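Local coordinates for protein glycerate dehydrogenase (Bacillus sp. 5mfcol3.1, PDB 6P2I) that probably reduces acyclic imino acids to amino acids with NADPH as hydride donor, and binds D-arginine beside the nicotinamide, at residues G251-T256 against G274-S279. Sequence-based numbering, arbitrary orientation.
Sequences GLDDLT and GSAWYS. With DAR (D-arginine), chain D; NAP (NADP nicotinamide-adenine-dinucleotide phosphate), chain C.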
loop_
_atom_site.group_PDB
_atom_site.type_symbol
_atom_site.label_atom_id
_atom_site.label_comp_id
_atom_site.label_asym_id
_atom_site.label_seq_id
_atom_site.Cartn_x
_atom_site.Cartn_y
_atom_site.Cartn_z
ATOM N N GLY A 251 -0.278 -8.287 -8.435
ATOM C CA GLY A 251 -1.073 -7.078 -8.501
ATOM C C GLY A 251 -1.021 -6.564 -9.922
ATOM O O GLY A 251 0.065 -6.236 -10.420
ATOM N N LEU A 252 -2.164 -6.509 -10.600
ATOM C CA LEU A 252 -2.180 -6.288 -12.043
ATOM C C LEU A 252 -3.101 -5.130 -12.399
ATOM O O LEU A 252 -4.314 -5.200 -12.163
ATOM C CB LEU A 252 -2.615 -7.562 -12.768
ATOM C CG LEU A 252 -1.862 -8.833 -12.364
ATOM C CD1 LEU A 252 -2.509 -10.046 -13.006
ATOM C CD2 LEU A 252 -0.375 -8.735 -12.742
ATOM N N ASP A 253 -2.530 -4.094 -13.012
ATOM C CA ASP A 253 -3.274 -2.932 -13.473
ATOM C C ASP A 253 -3.732 -3.086 -14.916
ATOM O O ASP A 253 -4.411 -2.195 -15.429
ATOM C CB ASP A 253 -2.419 -1.661 -13.317
ATOM C CG ASP A 253 -3.229 -0.358 -13.460
ATOM O OD1 ASP A 253 -4.273 -0.209 -12.802
ATOM O OD2 ASP A 253 -2.817 0.519 -14.244
ATOM N N ASP A 254 -3.373 -4.189 -15.576
ATOM C CA ASP A 254 -3.843 -4.493 -16.923
ATOM C C ASP A 254 -3.887 -6.002 -17.091
ATOM O O ASP A 254 -3.111 -6.730 -16.471
ATOM C CB ASP A 254 -2.940 -3.861 -17.992
ATOM C CG ASP A 254 -3.561 -3.906 -19.387
ATOM O OD1 ASP A 254 -4.700 -3.417 -19.558
ATOM O OD2 ASP A 254 -2.916 -4.417 -20.327
ATOM N N LEU A 255 -4.826 -6.466 -17.909
ATOM C CA LEU A 255 -4.864 -7.839 -18.392
ATOM C C LEU A 255 -5.027 -7.789 -19.901
ATOM O O LEU A 255 -5.508 -6.792 -20.446
ATOM C CB LEU A 255 -6.019 -8.651 -17.792
ATOM C CG LEU A 255 -6.130 -8.760 -16.274
ATOM C CD1 LEU A 255 -7.415 -9.495 -15.977
ATOM C CD2 LEU A 255 -4.948 -9.501 -15.710
ATOM N N THR A 256 -4.646 -8.877 -20.585
ATOM C CA THR A 256 -4.800 -8.871 -22.044
ATOM C C THR A 256 -6.270 -8.819 -22.452
ATOM O O THR A 256 -6.597 -8.317 -23.534
ATOM C CB THR A 256 -4.115 -10.086 -22.681
ATOM O OG1 THR A 256 -4.804 -11.289 -22.316
ATOM C CG2 THR A 256 -2.661 -10.176 -22.252
ATOM N N GLY A 274 -6.638 -0.233 -14.867
ATOM C CA GLY A 274 -5.794 0.776 -15.482
ATOM C C GLY A 274 -5.772 2.105 -14.754
ATOM O O GLY A 274 -5.480 3.130 -15.367
ATOM N N SER A 275 -6.080 2.121 -13.457
ATOM C CA SER A 275 -6.233 3.362 -12.704
ATOM C C SER A 275 -4.939 3.836 -12.039
ATOM O O SER A 275 -4.964 4.832 -11.307
ATOM C CB SER A 275 -7.333 3.191 -11.648
ATOM O OG SER A 275 -7.063 2.042 -10.844
ATOM N N ALA A 276 -3.811 3.160 -12.293
ATOM C CA ALA A 276 -2.555 3.479 -11.613
ATOM C C ALA A 276 -2.162 4.941 -11.772
ATOM O O ALA A 276 -1.606 5.551 -10.847
ATOM C CB ALA A 276 -1.435 2.583 -12.142
ATOM N N TRP A 277 -2.418 5.512 -12.948
ATOM C CA TRP A 277 -1.922 6.841 -13.266
ATOM C C TRP A 277 -2.774 7.969 -12.727
ATOM O O TRP A 277 -2.329 9.123 -12.774
ATOM C CB TRP A 277 -1.848 7.028 -14.779
ATOM C CG TRP A 277 -3.217 7.172 -15.448
ATOM C CD1 TRP A 277 -4.109 6.169 -15.738
ATOM C CD2 TRP A 277 -3.821 8.384 -15.908
ATOM N NE1 TRP A 277 -5.227 6.686 -16.348
ATOM C CE2 TRP A 277 -5.075 8.044 -16.465
ATOM C CE3 TRP A 277 -3.422 9.725 -15.909
ATOM C CZ2 TRP A 277 -5.928 8.998 -17.040
ATOM C CZ3 TRP A 277 -4.273 10.674 -16.472
ATOM C CH2 TRP A 277 -5.512 10.304 -17.032
ATOM N N TYR A 278 -4.012 7.706 -12.303
ATOM C CA TYR A 278 -5.003 8.785 -12.310
ATOM C C TYR A 278 -5.042 9.508 -10.965
ATOM O O TYR A 278 -5.985 9.387 -10.187
ATOM C CB TYR A 278 -6.380 8.254 -12.693
ATOM C CG TYR A 278 -7.317 9.353 -13.152
ATOM C CD1 TYR A 278 -6.879 10.341 -14.028
ATOM C CD2 TYR A 278 -8.630 9.417 -12.696
ATOM C CE1 TYR A 278 -7.712 11.357 -14.450
ATOM C CE2 TYR A 278 -9.484 10.437 -13.119
ATOM C CZ TYR A 278 -9.015 11.401 -13.997
ATOM O OH TYR A 278 -9.842 12.409 -14.420
ATOM N N SER A 279 -4.009 10.319 -10.732
ATOM C CA SER A 279 -3.981 11.244 -9.608
ATOM C C SER A 279 -4.299 12.664 -10.068
ATOM O O SER A 279 -4.147 13.013 -11.244
ATOM C CB SER A 279 -2.619 11.230 -8.905
ATOM O OG SER A 279 -1.614 11.795 -9.744
HETATM N N DAR D . -1.278 3.693 -20.651
HETATM C CA DAR D . -0.817 4.713 -19.708
HETATM C CB DAR D . -1.994 5.447 -19.048
HETATM C CG DAR D . -2.866 6.223 -20.041
HETATM C CD DAR D . -3.743 7.254 -19.337
HETATM N NE DAR D . -4.523 8.129 -20.212
HETATM C CZ DAR D . -4.352 9.454 -20.186
HETATM N NH1 DAR D . -3.205 9.978 -19.742
HETATM N NH2 DAR D . -5.317 10.275 -20.603
HETATM C C DAR D . 0.162 5.658 -20.381
HETATM O O DAR D . 0.280 6.852 -20.040
HETATM O OXT DAR D . 0.859 5.198 -21.284
HETATM P PA NAP C . 10.846 4.891 -19.985
HETATM O O1A NAP C . 10.966 4.891 -21.494
HETATM O O2A NAP C . 11.336 6.074 -19.202
HETATM O O5B NAP C . 11.617 3.602 -19.440
HETATM C C5B NAP C . 11.519 2.345 -20.103
HETATM C C4B NAP C . 12.538 1.413 -19.458
HETATM O O4B NAP C . 12.377 0.124 -20.054
HETATM C C3B NAP C . 13.980 1.846 -19.735
HETATM O O3B NAP C . 14.819 1.413 -18.645
HETATM C C2B NAP C . 14.356 1.047 -20.960
HETATM O O2B NAP C . 15.754 0.831 -21.075
HETATM C C1B NAP C . 13.636 -0.247 -20.629
HETATM N N9A NAP C . 13.478 -1.089 -21.824
HETATM C C8A NAP C . 12.967 -0.723 -23.017
HETATM N N7A NAP C . 13.005 -1.765 -23.884
HETATM C C5A NAP C . 13.568 -2.799 -23.233
HETATM C C6A NAP C . 13.908 -4.199 -23.556
HETATM N N6A NAP C . 13.653 -4.703 -24.786
HETATM N N1A NAP C . 14.474 -4.942 -22.583
HETATM C C2A NAP C . 14.734 -4.454 -21.350
HETATM N N3A NAP C . 14.455 -3.192 -20.974
HETATM C C4A NAP C . 13.880 -2.345 -21.875
HETATM O O3 NAP C . 9.302 4.526 -19.687
HETATM P PN NAP C . 8.437 4.908 -18.386
HETATM O O1N NAP C . 8.064 6.369 -18.421
HETATM O O2N NAP C . 9.122 4.378 -17.146
HETATM O O5D NAP C . 7.101 4.069 -18.686
HETATM C C5D NAP C . 7.161 2.643 -18.813
HETATM C C4D NAP C . 5.798 2.086 -19.201
HETATM O O4D NAP C . 4.877 2.319 -18.140
HETATM C C3D NAP C . 5.145 2.777 -20.389
HETATM O O3D NAP C . 5.629 2.288 -21.649
HETATM C C2D NAP C . 3.670 2.480 -20.161
HETATM O O2D NAP C . 3.293 1.322 -20.916
HETATM C C1D NAP C . 3.557 2.214 -18.658
HETATM N N1N NAP C . 2.672 3.198 -18.024
HETATM C C2N NAP C . 1.606 2.771 -17.323
HETATM C C3N NAP C . 0.732 3.674 -16.723
HETATM C C7N NAP C . -0.474 3.176 -15.965
HETATM O O7N NAP C . -1.386 3.953 -15.719
HETATM N N7N NAP C . -0.567 1.884 -15.622
HETATM C C4N NAP C . 0.979 5.043 -16.859
HETATM C C5N NAP C . 2.086 5.465 -17.599
HETATM C C6N NAP C . 2.923 4.510 -18.167
HETATM P P2B NAP C . 16.758 1.877 -21.786
HETATM O O1X NAP C . 16.177 2.130 -23.166
HETATM O O2X NAP C . 16.727 3.109 -20.923
HETATM O O3X NAP C . 18.083 1.163 -21.745
#
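The carboxylate of D253 sits against the backbone of G274, S275 and A276. D253 CB points toward 274-279, and a chi1 of -166° swings CG away from the backbone N. OD1 lies 3.0 Å from S275 N and is hydrogen-bonded to T272 OG1. OD2 takes a nearly straight bond from NAP N7N at 3.0 Å (168°). A276 N reaches both oxygens only weakly. A276 CB packs 3.3 Å from D253 OD2. G274 N gives a weak hydrogen bond to D253 O; the positive phi of G274 (65°) favours glycine. This is the C-terminal end of parallel strands in the Rossmann-type sheet, where loops after 249-252 and 269-271 meet the cofactor. D253 holds the nicotinamide carboxamide, while a type I turn from S275 to Y278 places W277 beside D-arginine, which lies over one indole face. DAR CD is 3.3 Å from W277 CE2 and DAR CZ 3.5 Å from W277 CH2; Y278 CD1 lies over the opposite face, offset toward the rim. Shrinking W277 to an alanine is likely to leave the arginine's CD and guanidinium without the indole face beneath them. Beyond D253 the contact loosens: partly exposed D254 does not touch 274-279, and its OD2 is hydrogen-bonded to G230 N.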